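Local atomic coordinates of Asp/Glu-specific dipeptidyl-peptidase (Flavobacterium psychrophilum, PDB entry 5JXF), a protein that removes dipeptides from the N-terminus of oligopeptides as a serine peptidase strictly specific for Asp or Glu at the P1 position. Residues 121-126 with 714-719; 217-222 with 624-629; 645-650 with 703-708. One frame throughout, in Å; residues are numbered along the deposited sequence.

Interaction 1. Residues 121-126 with 714-719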
# COMPACT_ATOMS: atom_id res chain seq x y z
N GLY A 121 -17.54 -2.08 -23.37
CA GLY A 121 -18.28 -3.29 -23.09
C GLY A 121 -19.13 -3.65 -24.29
O GLY A 121 -19.04 -3.02 -25.35
N PHE A 122 -19.95 -4.68 -24.12
CA PHE A 122 -20.77 -5.17 -25.22
C PHE A 122 -21.93 -5.98 -24.66
O PHE A 122 -21.76 -6.72 -23.69
CB PHE A 122 -19.94 -6.03 -26.18
CG PHE A 122 -20.76 -6.89 -27.09
CD1 PHE A 122 -21.10 -8.18 -26.72
CD2 PHE A 122 -21.23 -6.40 -28.29
CE1 PHE A 122 -21.88 -8.96 -27.54
CE2 PHE A 122 -22.00 -7.18 -29.12
CZ PHE A 122 -22.33 -8.46 -28.74
N TRP A 123 -23.11 -5.83 -25.26
CA TRP A 123 -24.31 -6.49 -24.75
C TRP A 123 -25.31 -6.87 -25.85
O TRP A 123 -25.99 -6.01 -26.42
CB TRP A 123 -25.00 -5.60 -23.72
CG TRP A 123 -24.10 -5.38 -22.55
CD1 TRP A 123 -23.27 -4.32 -22.35
CD2 TRP A 123 -23.89 -6.27 -21.45
NE1 TRP A 123 -22.57 -4.48 -21.19
CE2 TRP A 123 -22.94 -5.66 -20.61
CE3 TRP A 123 -24.42 -7.51 -21.08
CZ2 TRP A 123 -22.51 -6.25 -19.42
CZ3 TRP A 123 -24.00 -8.09 -19.91
CH2 TRP A 123 -23.04 -7.46 -19.09
N ALA A 124 -25.37 -8.17 -26.14
CA ALA A 124 -26.31 -8.71 -27.11
C ALA A 124 -27.73 -8.60 -26.60
O ALA A 124 -28.13 -9.34 -25.71
CB ALA A 124 -25.97 -10.16 -27.42
N MET A 125 -28.49 -7.66 -27.16
CA MET A 125 -29.85 -7.38 -26.70
C MET A 125 -30.85 -8.47 -27.09
O MET A 125 -31.93 -8.57 -26.53
CB MET A 125 -30.31 -6.02 -27.23
CG MET A 125 -29.66 -4.85 -26.51
SD MET A 125 -29.81 -5.08 -24.73
CE MET A 125 -28.72 -3.81 -24.09
N LYS A 126 -30.47 -9.27 -28.07
CA LYS A 126 -31.22 -10.46 -28.43
C LYS A 126 -30.27 -11.47 -29.06
O LYS A 126 -29.19 -11.11 -29.53
CB LYS A 126 -32.40 -10.10 -29.35
CG LYS A 126 -32.04 -9.56 -30.72
CD LYS A 126 -33.28 -8.96 -31.38
CE LYS A 126 -33.13 -8.86 -32.90
NZ LYS A 126 -32.28 -9.96 -33.45
N ALA A 714 -25.97 -2.16 -17.47
CA ALA A 714 -26.09 -2.40 -18.90
C ALA A 714 -27.53 -2.42 -19.39
O ALA A 714 -27.79 -2.17 -20.56
CB ALA A 714 -25.38 -3.72 -19.29
N GLY A 715 -28.47 -2.71 -18.50
CA GLY A 715 -29.88 -2.78 -18.86
C GLY A 715 -30.18 -4.08 -19.56
O GLY A 715 -31.12 -4.16 -20.36
N ALA A 716 -29.39 -5.10 -19.26
CA ALA A 716 -29.54 -6.40 -19.91
C ALA A 716 -30.33 -7.37 -19.05
O ALA A 716 -29.95 -8.53 -18.92
CB ALA A 716 -28.16 -7.00 -20.24
N LYS A 717 -31.41 -6.87 -18.45
CA LYS A 717 -32.30 -7.68 -17.62
C LYS A 717 -32.75 -8.99 -18.30
O LYS A 717 -33.02 -9.98 -17.62
CB LYS A 717 -33.54 -6.86 -17.24
CG LYS A 717 -34.33 -7.40 -16.05
CD LYS A 717 -33.95 -6.68 -14.76
CE LYS A 717 -34.70 -7.22 -13.54
NZ LYS A 717 -33.77 -7.60 -12.44
N HIS A 718 -32.84 -8.99 -19.63
CA HIS A 718 -33.33 -10.16 -20.36
C HIS A 718 -32.41 -11.37 -20.13
O HIS A 718 -32.87 -12.50 -20.07
CB HIS A 718 -33.46 -9.87 -21.86
CG HIS A 718 -32.16 -9.54 -22.53
ND1 HIS A 718 -31.50 -8.35 -22.31
CD2 HIS A 718 -31.40 -10.25 -23.40
CE1 HIS A 718 -30.39 -8.34 -23.03
NE2 HIS A 718 -30.30 -9.48 -23.70
N LEU A 719 -31.11 -11.12 -19.95
CA LEU A 719 -30.20 -12.22 -19.65
C LEU A 719 -30.47 -12.76 -18.26
O LEU A 719 -30.30 -13.96 -18.00
CB LEU A 719 -28.75 -11.79 -19.78
CG LEU A 719 -28.42 -11.21 -21.15
CD1 LEU A 719 -26.99 -10.67 -21.14
CD2 LEU A 719 -28.61 -12.26 -22.25
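The W123 indole takes the methyl of A714 over one face, and L719 CD1 meets its edge near the ring plane. A714 CB stands 3.4 Å from the centroid of the five-membered ring of W123, only 13° off the ring normal, a CH-pi contact in which a bare methyl lets the backbone come this near the indole. A716 CB comes in obliquely at W123 CE3. The second flat group, the H718 imidazole, has M125 O above one face and the CG of its own neighbour L719 over the opposite one, while A124 O lies at the edge. H718 NE2 donates to A124 O at 3.0 Å, in the carbonyl plane and on a lone pair; M125 O, though 3.4 Å from H718 NE2, is badly angled and not bonded. H718 CG lies between its own backbone N and carbonyl carbon (chi1 63°), turning the ring toward the loop after strand 122-123. M125 SD approaches H718 CE1 at 3.7 Å, the two side chains crossing at about a right angle. With an alanine here, A124 O is likely to lose its donor and M125 SD its aromatic neighbour. The single hydrogen bond, with L719 CG and M125 O on opposite faces, probably holds the ring's rotation.

Interaction 2. Residues 217-222 with 624-629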
# COMPACT_ATOMS: atom_id res chain seq x y z
N SER A 217 -13.97 -2.30 -19.68
CA SER A 217 -12.71 -2.72 -19.07
C SER A 217 -12.47 -2.04 -17.73
O SER A 217 -11.78 -2.59 -16.87
CB SER A 217 -11.53 -2.42 -20.00
OG SER A 217 -11.40 -3.43 -20.98
N LEU A 218 -13.01 -0.84 -17.55
CA LEU A 218 -12.78 -0.13 -16.30
C LEU A 218 -13.49 -0.87 -15.17
O LEU A 218 -13.05 -0.83 -14.04
CB LEU A 218 -13.21 1.33 -16.39
CG LEU A 218 -12.23 2.19 -17.21
CD1 LEU A 218 -12.88 3.51 -17.60
CD2 LEU A 218 -10.89 2.43 -16.46
N ILE A 219 -14.56 -1.59 -15.48
CA ILE A 219 -15.14 -2.49 -14.48
C ILE A 219 -14.50 -3.88 -14.58
O ILE A 219 -14.14 -4.46 -13.56
CB ILE A 219 -16.67 -2.56 -14.60
CG1 ILE A 219 -17.24 -1.14 -14.40
CG2 ILE A 219 -17.25 -3.50 -13.56
CD1 ILE A 219 -18.74 -1.06 -14.63
N GLY A 220 -14.33 -4.38 -15.81
CA GLY A 220 -13.75 -5.70 -16.07
C GLY A 220 -12.35 -5.92 -15.51
O GLY A 220 -12.01 -7.02 -15.05
N LYS A 221 -11.51 -4.89 -15.56
CA LYS A 221 -10.21 -4.97 -14.92
C LYS A 221 -9.88 -3.67 -14.17
O LYS A 221 -8.81 -3.10 -14.32
CB LYS A 221 -9.13 -5.30 -15.95
CG LYS A 221 -9.22 -4.53 -17.26
CD LYS A 221 -8.36 -5.19 -18.33
CE LYS A 221 -6.94 -5.42 -17.84
NZ LYS A 221 -5.99 -5.72 -18.94
N PHE A 222 -10.84 -3.22 -13.36
CA PHE A 222 -10.64 -2.08 -12.49
C PHE A 222 -9.33 -2.18 -11.73
O PHE A 222 -9.12 -3.12 -10.97
CB PHE A 222 -11.80 -1.95 -11.49
CG PHE A 222 -11.74 -0.68 -10.65
CD1 PHE A 222 -11.70 0.57 -11.25
CD2 PHE A 222 -11.70 -0.74 -9.26
CE1 PHE A 222 -11.65 1.76 -10.47
CE2 PHE A 222 -11.67 0.43 -8.50
CZ PHE A 222 -11.63 1.67 -9.11
N ASP A 624 -10.02 4.95 -13.44
CA ASP A 624 -11.20 5.72 -13.84
C ASP A 624 -12.44 4.84 -13.67
O ASP A 624 -12.35 3.61 -13.73
CB ASP A 624 -11.05 6.22 -15.28
CG ASP A 624 -12.12 7.22 -15.67
OD1 ASP A 624 -12.88 7.70 -14.80
OD2 ASP A 624 -12.18 7.56 -16.87
N VAL A 625 -13.60 5.46 -13.43
CA VAL A 625 -14.86 4.74 -13.29
C VAL A 625 -15.83 5.24 -14.35
O VAL A 625 -15.84 6.42 -14.65
CB VAL A 625 -15.49 4.93 -11.88
CG1 VAL A 625 -16.84 4.23 -11.78
CG2 VAL A 625 -14.56 4.40 -10.80
N PRO A 626 -16.62 4.33 -14.96
CA PRO A 626 -17.65 4.79 -15.89
C PRO A 626 -18.65 5.74 -15.23
O PRO A 626 -18.84 5.71 -14.01
CB PRO A 626 -18.34 3.50 -16.32
CG PRO A 626 -17.31 2.47 -16.17
CD PRO A 626 -16.50 2.87 -14.97
N LYS A 627 -19.30 6.56 -16.05
CA LYS A 627 -20.17 7.62 -15.56
C LYS A 627 -21.42 7.00 -14.94
O LYS A 627 -21.86 7.42 -13.86
CB LYS A 627 -20.52 8.60 -16.69
CG LYS A 627 -21.64 9.57 -16.36
CD LYS A 627 -21.30 10.34 -15.09
CE LYS A 627 -22.50 10.56 -14.19
NZ LYS A 627 -22.14 10.88 -12.76
N LYS A 628 -21.97 5.99 -15.61
CA LYS A 628 -23.22 5.34 -15.17
C LYS A 628 -23.07 4.66 -13.81
O LYS A 628 -23.99 4.64 -13.01
CB LYS A 628 -23.67 4.33 -16.24
CG LYS A 628 -24.88 3.46 -15.88
CD LYS A 628 -26.12 4.28 -15.67
CE LYS A 628 -27.30 3.45 -15.18
NZ LYS A 628 -27.94 2.66 -16.26
N LEU A 629 -21.89 4.10 -13.55
CA LEU A 629 -21.65 3.41 -12.29
C LEU A 629 -21.58 4.41 -11.14
O LEU A 629 -22.08 4.16 -10.06
CB LEU A 629 -20.37 2.59 -12.34
CG LEU A 629 -20.13 1.74 -11.08
CD1 LEU A 629 -21.40 1.01 -10.65
CD2 LEU A 629 -19.01 0.74 -11.31
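The short helix 217-220 faces the start of helix 627-635, with the CA atoms of L218 and V625 6.1 Å apart and P626 at the N-cap position. This is apolar packing within the chymotrypsin-like peptidase part of an S46 enzyme, just after strand 197-214, and no hydrogen bond crosses it. L218 points toward the extended D624-P626 backbone: its CD2 touches D624 O at 3.3 Å, and its CB rests against P626 CD at 3.9 Å. A branched leucine suits this place because both methyls rest against D624 CB, each about 4.0 Å from it. Proline fits the turn into the helix, since the position before the first turn needs no N-H and the puckered ring offers its CG and CD to I219, which crosses it obliquely. I219 reaches over with its longer branch: CG1 lies beside the backbone N (chi1 -60°) and the chain is extended beyond it, which brings I219 CD1 to L629 CD2 at 3.8 Å. F222, just beyond the helix's C-terminal end, swings its ring edge (chi1 -174°) to meet D624 and V625. Y705 and I709 of helix 703-713 also pack on I219, and A612 and K615 of helix 609-615 on F222. D624 O lies at the edge of the F222 ring, 3.8 Å from CE1, while V625 CG2 approaches that same CE1 obliquely at 3.9 Å.

Interaction 3. Residues 645-650 with 703-708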
# COMPACT_ATOMS: atom_id res chain seq x y z
N GLY A 645 -28.23 -1.24 1.93
CA GLY A 645 -27.74 -0.00 1.33
C GLY A 645 -26.31 -0.03 0.78
O GLY A 645 -25.81 0.99 0.31
N LYS A 646 -25.67 -1.20 0.84
CA LYS A 646 -24.32 -1.38 0.32
C LYS A 646 -24.30 -2.41 -0.83
O LYS A 646 -25.13 -3.31 -0.84
CB LYS A 646 -23.38 -1.82 1.44
CG LYS A 646 -23.52 -0.98 2.71
CD LYS A 646 -22.50 -1.38 3.78
CE LYS A 646 -21.09 -1.33 3.25
NZ LYS A 646 -20.87 -0.12 2.40
N LEU A 647 -23.38 -2.26 -1.78
CA LEU A 647 -23.26 -3.22 -2.89
C LEU A 647 -21.99 -4.03 -2.75
O LEU A 647 -20.88 -3.51 -2.95
CB LEU A 647 -23.28 -2.51 -4.23
CG LEU A 647 -23.45 -3.42 -5.45
CD1 LEU A 647 -24.88 -3.95 -5.52
CD2 LEU A 647 -23.07 -2.68 -6.71
N PRO A 648 -22.12 -5.30 -2.38
CA PRO A 648 -20.97 -6.20 -2.34
C PRO A 648 -20.31 -6.24 -3.71
O PRO A 648 -20.97 -6.08 -4.73
CB PRO A 648 -21.59 -7.55 -1.98
CG PRO A 648 -22.85 -7.19 -1.27
CD PRO A 648 -23.36 -5.97 -1.96
N VAL A 649 -19.00 -6.42 -3.73
CA VAL A 649 -18.33 -6.44 -5.01
C VAL A 649 -17.48 -7.71 -5.16
O VAL A 649 -17.60 -8.42 -6.14
CB VAL A 649 -17.50 -5.17 -5.21
CG1 VAL A 649 -16.61 -5.29 -6.42
CG2 VAL A 649 -18.41 -3.98 -5.37
N CYS A 650 -16.61 -7.98 -4.18
CA CYS A 650 -15.74 -9.16 -4.21
C CYS A 650 -15.69 -9.79 -2.84
O CYS A 650 -16.04 -9.15 -1.83
CB CYS A 650 -14.30 -8.81 -4.64
SG CYS A 650 -14.11 -8.04 -6.27
N MET A 703 -21.68 -12.61 -6.86
CA MET A 703 -22.67 -12.74 -7.96
C MET A 703 -23.69 -11.59 -7.90
O MET A 703 -24.23 -11.16 -8.93
CB MET A 703 -23.37 -14.12 -7.93
CG MET A 703 -22.57 -15.26 -8.71
SD MET A 703 -22.03 -14.73 -10.31
CE MET A 703 -23.63 -14.50 -11.08
N ARG A 704 -23.95 -11.06 -6.71
CA ARG A 704 -24.77 -9.85 -6.62
C ARG A 704 -24.22 -8.68 -7.44
O ARG A 704 -24.99 -7.96 -8.08
CB ARG A 704 -24.94 -9.43 -5.16
CG ARG A 704 -25.84 -10.38 -4.37
CD ARG A 704 -25.83 -10.05 -2.90
NE ARG A 704 -24.53 -10.32 -2.31
CZ ARG A 704 -24.24 -10.17 -1.02
NH1 ARG A 704 -25.19 -9.76 -0.18
NH2 ARG A 704 -23.01 -10.44 -0.57
N TYR A 705 -22.91 -8.49 -7.47
CA TYR A 705 -22.29 -7.44 -8.29
C TYR A 705 -22.36 -7.76 -9.78
O TYR A 705 -22.58 -6.86 -10.60
CB TYR A 705 -20.84 -7.22 -7.87
CG TYR A 705 -20.20 -6.00 -8.50
CD1 TYR A 705 -20.81 -4.75 -8.41
CD2 TYR A 705 -18.99 -6.08 -9.16
CE1 TYR A 705 -20.24 -3.63 -8.98
CE2 TYR A 705 -18.41 -4.97 -9.72
CZ TYR A 705 -19.04 -3.75 -9.63
OH TYR A 705 -18.47 -2.66 -10.20
N VAL A 706 -22.13 -9.03 -10.14
CA VAL A 706 -22.29 -9.44 -11.53
C VAL A 706 -23.68 -9.09 -12.05
O VAL A 706 -23.83 -8.40 -13.07
CB VAL A 706 -22.06 -10.96 -11.70
CG1 VAL A 706 -22.35 -11.38 -13.14
CG2 VAL A 706 -20.64 -11.31 -11.29
N LEU A 707 -24.71 -9.52 -11.32
CA LEU A 707 -26.08 -9.29 -11.77
C LEU A 707 -26.41 -7.79 -11.78
O LEU A 707 -27.03 -7.29 -12.73
CB LEU A 707 -27.06 -10.05 -10.89
CG LEU A 707 -26.92 -11.58 -10.80
CD1 LEU A 707 -27.92 -12.12 -9.79
CD2 LEU A 707 -27.11 -12.26 -12.16
N PHE A 708 -25.98 -7.07 -10.75
CA PHE A 708 -26.08 -5.61 -10.73
C PHE A 708 -25.51 -4.98 -12.01
O PHE A 708 -26.12 -4.09 -12.60
CB PHE A 708 -25.36 -5.03 -9.50
CG PHE A 708 -25.32 -3.53 -9.47
CD1 PHE A 708 -26.39 -2.80 -8.96
CD2 PHE A 708 -24.21 -2.85 -9.94
CE1 PHE A 708 -26.35 -1.41 -8.92
CE2 PHE A 708 -24.16 -1.45 -9.89
CZ PHE A 708 -25.24 -0.73 -9.39
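L647 meets Y705 and F708 with the two methyls of one side chain. From CB, which points toward helix 703-708, its chain leaves with CG opposite the backbone N (chi1 -168°). CG only brushes Y705 CD1; beyond it the branches part. L647 CD1 lies against F708, nearest to its CD1 and CG, whereas CD2 is wedged between the two rings: it stands over the face of F708, 3.5 Å from the centroid and 17° off the normal, and at the edge of the other ring L647 CD2 is 3.5 Å from Y705 CD1. A leucine suits the place because a single branch point serves both rings.

P648, the first residue of the strand, sets its CG over the centre of the R704 guanidinium, 3.3 Å from R704 CZ, so one face of the cation is covered by P648 CG. A bend at chi3 turns the guanidinium, whose NH2 and NH1 form salt bridges outside the two segments, with D702 and E643; these probably hold its orientation and offset the cost of burying its charge. P648 O approaches Y705 CB at 3.3 Å. V649 then lies alongside Y705, the two side chains pointing the same way, with CG2 over the centre of the ring face at 4.0 Å from its centroid.

The axes of strand 648-650 and helix 703-708 cross at -108°, with a closest approach of 6.8 Å. The contact packs helix 703-713 on the eight-stranded antiparallel sheet of this S46 peptidase, where strand 648-653 lies between strands 601-608 and 698-702. Strand 698-702 runs directly into helix 703-713; from helix 627-635, L629 packs on Y705 and F708, L632 on F708.

Interactions 2 and 3 touch directly: Y705 OH packs 3.6 Å from L629 CD2 and 3.7 Å from I219 CG2, and L629 CD1 lies 3.8 Å from F708 CE2, so helix 703-713 links them. Their centres are 14 Å apart. Interaction 1 stands apart, its centre about 17 Å from each of the others and its nearest atoms about 5 Å away, yet its helix 717-721 follows helix 703-713 in the chain. Interactions 2 and 3 come nearest to the catalytic centre: the side chains of I219 and Y705 are each about 8 Å from that of D237, by similarity the charge-relay aspartate, and that of F222 is about 10 Å from the bound arginine. The W123 side chain is about 12 Å from that of D237.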